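PDB 4KPP: Sodium/calcium exchanger membrane region domain-containing protein from Archaeoglobus fulgidus, which exchanges protons for calcium ions across the membrane as an H+/Ca2+ counter-transporter of the sodium/calcium exchanger family. Local coordinates for residues Asp310-Gln313 with Ser314-Leu318; Gly94-Val97 with His98-Thr101. One frame throughout, in Å; residues are numbered along the deposited sequence.

Contact 1. Residues Asp310-Gln313 with Ser314-Leu318; sequences DARQ and SEEVL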
ATOM      1  N   ASP A 310     -20.329  -4.436  -8.780  1.00 23.29           N
ATOM      2  CA  ASP A 310     -21.557  -3.731  -9.131  1.00 29.05           C
ATOM      3  C   ASP A 310     -21.241  -2.427  -9.865  1.00 28.31           C
ATOM      4  O   ASP A 310     -20.076  -2.141 -10.153  1.00 26.92           O
ATOM      5  CB  ASP A 310     -22.435  -3.489  -7.892  1.00 34.37           C
ATOM      6  CG  ASP A 310     -21.847  -2.460  -6.929  1.00 36.36           C
ATOM      7  OD1 ASP A 310     -20.646  -2.150  -7.024  1.00 34.89           O
ATOM      8  OD2 ASP A 310     -22.595  -1.964  -6.060  1.00 44.07           O
ATOM      9  N   ALA A 311     -22.273  -1.647 -10.170  1.00 28.53           N
ATOM     10  CA  ALA A 311     -22.090  -0.381 -10.875  1.00 29.97           C
ATOM     11  C   ALA A 311     -21.120   0.538 -10.136  1.00 31.99           C
ATOM     12  O   ALA A 311     -20.167   1.049 -10.725  1.00 33.83           O
ATOM     13  CB  ALA A 311     -23.433   0.314 -11.086  1.00 27.96           C
ATOM     14  N   ARG A 312     -21.361   0.728  -8.841  1.00 35.11           N
ATOM     15  CA  ARG A 312     -20.518   1.580  -8.004  1.00 37.03           C
ATOM     16  C   ARG A 312     -19.049   1.140  -7.993  1.00 35.67           C
ATOM     17  O   ARG A 312     -18.157   1.932  -8.299  1.00 34.71           O
ATOM     18  CB  ARG A 312     -21.068   1.641  -6.572  1.00 38.41           C
ATOM     19  CG  ARG A 312     -20.164   2.360  -5.575  1.00 43.14           C
ATOM     20  CD  ARG A 312     -19.999   3.832  -5.925  1.00 50.57           C
ATOM     21  NE  ARG A 312     -19.054   4.515  -5.043  1.00 55.54           N
ATOM     22  CZ  ARG A 312     -19.379   5.073  -3.880  1.00 57.47           C
ATOM     23  NH1 ARG A 312     -20.631   5.027  -3.445  1.00 57.04           N
ATOM     24  NH2 ARG A 312     -18.451   5.676  -3.148  1.00 56.12           N
ATOM     25  N   GLN A 313     -18.803  -0.123  -7.651  1.00 27.84           N
ATOM     26  CA  GLN A 313     -17.433  -0.615  -7.528  1.00 26.76           C
ATOM     27  C   GLN A 313     -16.675  -0.648  -8.856  1.00 24.56           C
ATOM     28  O   GLN A 313     -15.458  -0.455  -8.883  1.00 19.37           O
ATOM     29  CB  GLN A 313     -17.398  -1.984  -6.841  1.00 24.20           C
ATOM     30  CG  GLN A 313     -17.908  -1.958  -5.410  1.00 20.60           C
ATOM     31  CD  GLN A 313     -17.373  -0.775  -4.624  1.00 23.85           C
ATOM     32  OE1 GLN A 313     -16.164  -0.606  -4.477  1.00 25.15           O
ATOM     33  NE2 GLN A 313     -18.277   0.057  -4.121  1.00 25.98           N
ATOM     34  N   SER A 314     -17.396  -0.881  -9.952  1.00 27.52           N
ATOM     35  CA  SER A 314     -16.794  -0.858 -11.285  1.00 25.63           C
ATOM     36  C   SER A 314     -16.291   0.542 -11.617  1.00 26.06           C
ATOM     37  O   SER A 314     -15.215   0.709 -12.191  1.00 25.10           O
ATOM     38  CB  SER A 314     -17.795  -1.319 -12.346  1.00 26.46           C
ATOM     39  OG  SER A 314     -18.220  -2.648 -12.099  1.00 33.07           O
ATOM     40  N   GLU A 315     -17.079   1.546 -11.248  1.00 27.56           N
ATOM     41  CA  GLU A 315     -16.681   2.935 -11.424  1.00 30.36           C
ATOM     42  C   GLU A 315     -15.458   3.241 -10.567  1.00 28.51           C
ATOM     43  O   GLU A 315     -14.563   3.966 -10.996  1.00 30.60           O
ATOM     44  CB  GLU A 315     -17.834   3.877 -11.059  1.00 32.92           C
ATOM     45  CG  GLU A 315     -19.053   3.744 -11.955  1.00 36.80           C
ATOM     46  CD  GLU A 315     -20.338   4.181 -11.272  1.00 39.83           C
ATOM     47  OE1 GLU A 315     -20.270   4.727 -10.151  1.00 40.14           O
ATOM     48  OE2 GLU A 315     -21.421   3.970 -11.856  1.00 41.87           O
ATOM     49  N   GLU A 316     -15.423   2.683  -9.359  1.00 30.16           N
ATOM     50  CA  GLU A 316     -14.299   2.896  -8.451  1.00 27.62           C
ATOM     51  C   GLU A 316     -13.013   2.316  -9.020  1.00 25.23           C
ATOM     52  O   GLU A 316     -11.953   2.940  -8.942  1.00 23.00           O
ATOM     53  CB  GLU A 316     -14.582   2.290  -7.073  1.00 29.46           C
ATOM     54  CG  GLU A 316     -15.707   2.966  -6.304  1.00 31.51           C
ATOM     55  CD  GLU A 316     -15.374   4.392  -5.894  1.00 36.24           C
ATOM     56  OE1 GLU A 316     -16.319   5.171  -5.653  1.00 39.39           O
ATOM     57  OE2 GLU A 316     -14.175   4.732  -5.800  1.00 38.29           O
ATOM     58  N   VAL A 317     -13.112   1.118  -9.592  1.00 26.49           N
ATOM     59  CA  VAL A 317     -11.958   0.460 -10.196  1.00 25.00           C
ATOM     60  C   VAL A 317     -11.492   1.231 -11.424  1.00 26.66           C
ATOM     61  O   VAL A 317     -10.293   1.439 -11.618  1.00 25.56           O
ATOM     62  CB  VAL A 317     -12.278  -1.001 -10.576  1.00 25.01           C
ATOM     63  CG1 VAL A 317     -11.177  -1.598 -11.444  1.00 23.30           C
ATOM     64  CG2 VAL A 317     -12.488  -1.837  -9.324  1.00 24.38           C
ATOM     65  N   LEU A 318     -12.449   1.662 -12.243  1.00 29.02           N
ATOM     66  CA  LEU A 318     -12.163   2.467 -13.427  1.00 25.80           C
ATOM     67  C   LEU A 318     -11.465   3.771 -13.040  1.00 23.23           C
ATOM     68  O   LEU A 318     -10.478   4.169 -13.662  1.00 22.65           O
ATOM     69  CB  LEU A 318     -13.458   2.759 -14.191  1.00 31.81           C
ATOM     70  CG  LEU A 318     -13.410   3.789 -15.322  1.00 35.98           C
ATOM     71  CD1 LEU A 318     -12.425   3.365 -16.401  1.00 37.14           C
ATOM     72  CD2 LEU A 318     -14.799   4.004 -15.908  1.00 35.16           C
TER
HETATM   73  O   HOH W   1     -15.571   7.143  -4.046  1.00 41.76           O
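R312 and E316 meet one helical turn apart in a salt bridge. The guanidinium presents its NE edge to the carboxylate, and NE lies 2.9 Å from E316 OE1. The N-H points almost straight at the oxygen, at 163°. OE1 sits close to the guanidinium plane and is met on its anti side. The two flat groups are nonetheless turned 46° apart, and NH2 adds only a weak second bond to the same oxygen. R312 has CG anti to the backbone N (chi1 173°) and then bends at chi2, which carries its end forward along the helix to E316. The E316 chain also bends at chi2. Water 1 donates to E316 OE1 at 2.7 Å. E316 OE2 is held in a salt bridge by R109 of helix 96-127, so the buried carboxylate joins two helices.

These residues form the first turns of helix 311-331, with D310 as its N-cap. The D310 side chain folds over the helix start, and OD1 accepts from Q313 N at 2.8 Å. The D310 carbonyl O is gripped twice by S314, by OG at 2.7 Å and by N at 3.0 Å. The two donors come from opposite faces of the carbonyl plane. E315 stretches back beside A311, with its CG 3.2 Å from A311 O, and its OE1 forms a salt bridge with R360 of helix 357-377. The Q313 amide lies nearly parallel to the E316 carboxylate, and Q313 OE1 approaches E316 CG at 4.0 Å.

Contact 2. Residues Gly94-Val97 with His98-Thr101; sequences GEYV and HYAT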
ATOM      1  N   GLY A  94     -23.292 -10.236   1.448  1.00 38.50           N
ATOM      2  CA  GLY A  94     -23.875  -8.952   1.785  1.00 37.15           C
ATOM      3  C   GLY A  94     -22.978  -7.796   1.391  1.00 36.23           C
ATOM      4  O   GLY A  94     -22.342  -7.824   0.337  1.00 36.61           O
ATOM      5  N   GLU A  95     -22.917  -6.786   2.252  1.00 34.21           N
ATOM      6  CA  GLU A  95     -22.189  -5.558   1.957  1.00 29.40           C
ATOM      7  C   GLU A  95     -20.677  -5.758   1.878  1.00 26.34           C
ATOM      8  O   GLU A  95     -19.971  -4.941   1.291  1.00 22.75           O
ATOM      9  CB  GLU A  95     -22.527  -4.481   2.990  1.00 31.70           C
ATOM     10  CG  GLU A  95     -23.950  -3.965   2.895  1.00 34.96           C
ATOM     11  CD  GLU A  95     -24.255  -3.361   1.536  1.00 41.08           C
ATOM     12  OE1 GLU A  95     -23.641  -2.329   1.191  1.00 39.12           O
ATOM     13  OE2 GLU A  95     -25.102  -3.922   0.811  1.00 44.76           O
ATOM     14  N   TYR A  96     -20.186  -6.847   2.462  1.00 25.83           N
ATOM     15  CA  TYR A  96     -18.752  -7.120   2.476  1.00 21.00           C
ATOM     16  C   TYR A  96     -18.187  -7.337   1.070  1.00 24.71           C
ATOM     17  O   TYR A  96     -16.985  -7.172   0.844  1.00 23.44           O
ATOM     18  CB  TYR A  96     -18.435  -8.311   3.387  1.00 24.96           C
ATOM     19  CG  TYR A  96     -18.678  -8.040   4.861  1.00 25.40           C
ATOM     20  CD1 TYR A  96     -17.826  -7.212   5.585  1.00 25.69           C
ATOM     21  CD2 TYR A  96     -19.752  -8.614   5.528  1.00 25.83           C
ATOM     22  CE1 TYR A  96     -18.040  -6.958   6.927  1.00 23.26           C
ATOM     23  CE2 TYR A  96     -19.973  -8.368   6.875  1.00 29.90           C
ATOM     24  CZ  TYR A  96     -19.111  -7.539   7.569  1.00 29.60           C
ATOM     25  OH  TYR A  96     -19.318  -7.287   8.907  1.00 34.52           O
ATOM     26  N   VAL A  97     -19.058  -7.700   0.130  1.00 25.92           N
ATOM     27  CA  VAL A  97     -18.672  -7.837  -1.270  1.00 25.14           C
ATOM     28  C   VAL A  97     -18.185  -6.505  -1.839  1.00 23.88           C
ATOM     29  O   VAL A  97     -17.156  -6.442  -2.515  1.00 22.70           O
ATOM     30  CB  VAL A  97     -19.845  -8.349  -2.132  1.00 29.09           C
ATOM     31  CG1 VAL A  97     -19.440  -8.411  -3.596  1.00 24.57           C
ATOM     32  CG2 VAL A  97     -20.324  -9.716  -1.640  1.00 30.60           C
ATOM     33  N   HIS A  98     -18.932  -5.441  -1.563  1.00 28.00           N
ATOM     34  CA  HIS A  98     -18.563  -4.113  -2.033  1.00 25.34           C
ATOM     35  C   HIS A  98     -17.387  -3.564  -1.236  1.00 23.76           C
ATOM     36  O   HIS A  98     -16.516  -2.900  -1.793  1.00 28.24           O
ATOM     37  CB  HIS A  98     -19.746  -3.146  -1.935  1.00 27.23           C
ATOM     38  CG  HIS A  98     -21.042  -3.719  -2.417  1.00 29.82           C
ATOM     39  ND1 HIS A  98     -21.251  -4.092  -3.728  1.00 29.76           N
ATOM     40  CD2 HIS A  98     -22.197  -3.979  -1.765  1.00 29.51           C
ATOM     41  CE1 HIS A  98     -22.478  -4.561  -3.859  1.00 27.87           C
ATOM     42  NE2 HIS A  98     -23.075  -4.504  -2.681  1.00 26.83           N
ATOM     43  N   TYR A  99     -17.368  -3.842   0.066  1.00 24.19           N
ATOM     44  CA  TYR A  99     -16.333  -3.306   0.950  1.00 27.45           C
ATOM     45  C   TYR A  99     -14.927  -3.745   0.539  1.00 26.70           C
ATOM     46  O   TYR A  99     -13.974  -2.975   0.652  1.00 25.92           O
ATOM     47  CB  TYR A  99     -16.596  -3.695   2.408  1.00 28.52           C
ATOM     48  CG  TYR A  99     -17.836  -3.069   3.019  1.00 29.84           C
ATOM     49  CD1 TYR A  99     -18.482  -1.997   2.408  1.00 28.56           C
ATOM     50  CD2 TYR A  99     -18.355  -3.546   4.217  1.00 29.21           C
ATOM     51  CE1 TYR A  99     -19.617  -1.428   2.972  1.00 26.24           C
ATOM     52  CE2 TYR A  99     -19.485  -2.983   4.789  1.00 27.63           C
ATOM     53  CZ  TYR A  99     -20.113  -1.927   4.164  1.00 25.46           C
ATOM     54  OH  TYR A  99     -21.236  -1.372   4.738  1.00 26.98           O
ATOM     55  N   ALA A 100     -14.806  -4.979   0.058  1.00 25.20           N
ATOM     56  CA  ALA A 100     -13.511  -5.524  -0.331  1.00 25.82           C
ATOM     57  C   ALA A 100     -12.887  -4.705  -1.450  1.00 23.32           C
ATOM     58  O   ALA A 100     -11.691  -4.404  -1.422  1.00 21.89           O
ATOM     59  CB  ALA A 100     -13.646  -6.984  -0.752  1.00 28.23           C
ATOM     60  N   THR A 101     -13.702  -4.334  -2.429  1.00 23.90           N
ATOM     61  CA  THR A 101     -13.207  -3.570  -3.568  1.00 24.50           C
ATOM     62  C   THR A 101     -13.069  -2.088  -3.231  1.00 23.14           C
ATOM     63  O   THR A 101     -12.118  -1.433  -3.657  1.00 25.29           O
ATOM     64  CB  THR A 101     -14.098  -3.751  -4.805  1.00 26.75           C
ATOM     65  OG1 THR A 101     -14.268  -5.150  -5.063  1.00 27.92           O
ATOM     66  CG2 THR A 101     -13.455  -3.090  -6.014  1.00 27.36           C
TER
HETATM   67  O   HOH W   2     -22.974   0.111   3.595  1.00 32.21           O
HETATM   68  O   HOH W   3     -16.837  -5.823  -5.201  1.00 24.69           O
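The carbonyl O of E95 takes two N-H groups near the start of helix 96-127. Y99 N gives the straighter bond, 3.1 Å from E95 O and in the carbonyl plane. H98 N gives a weak one. The same oxygen lies over one face of the Y99 ring, 3.3 Å from Y99 CG. E95 CB rests over the ring too, in a CH-pi contact. Y99 has CG anti to its carbonyl carbon (chi1 -67°), which lays the ring back along E95.

The ring edge of Y99 is turned to the face of Y96 in an offset T-shaped pair. The centroids are 5.9 Å apart and the planes stand at 87°. Y96 and Y99 both pack on F85 of helix 76-91, and Y99 pairs edge-to-face with F243 of helix 242-267, so the pair joins three helices. The E95 chain bends at chi2 and brings its carboxylate to the edge of the H98 ring, with OE1 3.7 Å from H98 CD2. Water 2 lies 2.6 Å from Y99 OH and donates weakly to E95 OE1. Water 3 bridges V97 O and T101 OG1. The E95 carboxylate would probably favour a protonated H98, though their charged atoms are not in contact.

Overall arrangement
Contact 2 lies near the start of helix 96-127, and contact 1 opens helix 311-331. They come from different halves of the chain, yet lie side by side with centres about 12 Å apart. Packing joins them: D310 OD2 is 3.4 Å from H98 CE1, and V317 CG2 is 3.7 Å from T101 CG2. Q313 OE1 lies 3.5 Å from H98 O. The N-cap residue of one helix therefore touches the early part of the other. F243 of helix 242-267 touches both Q313 and H98. Both contacts lie away from the calcium site of I330, D333, K335 and E340. The V317 side chain is about 12 Å from a bound monoolein.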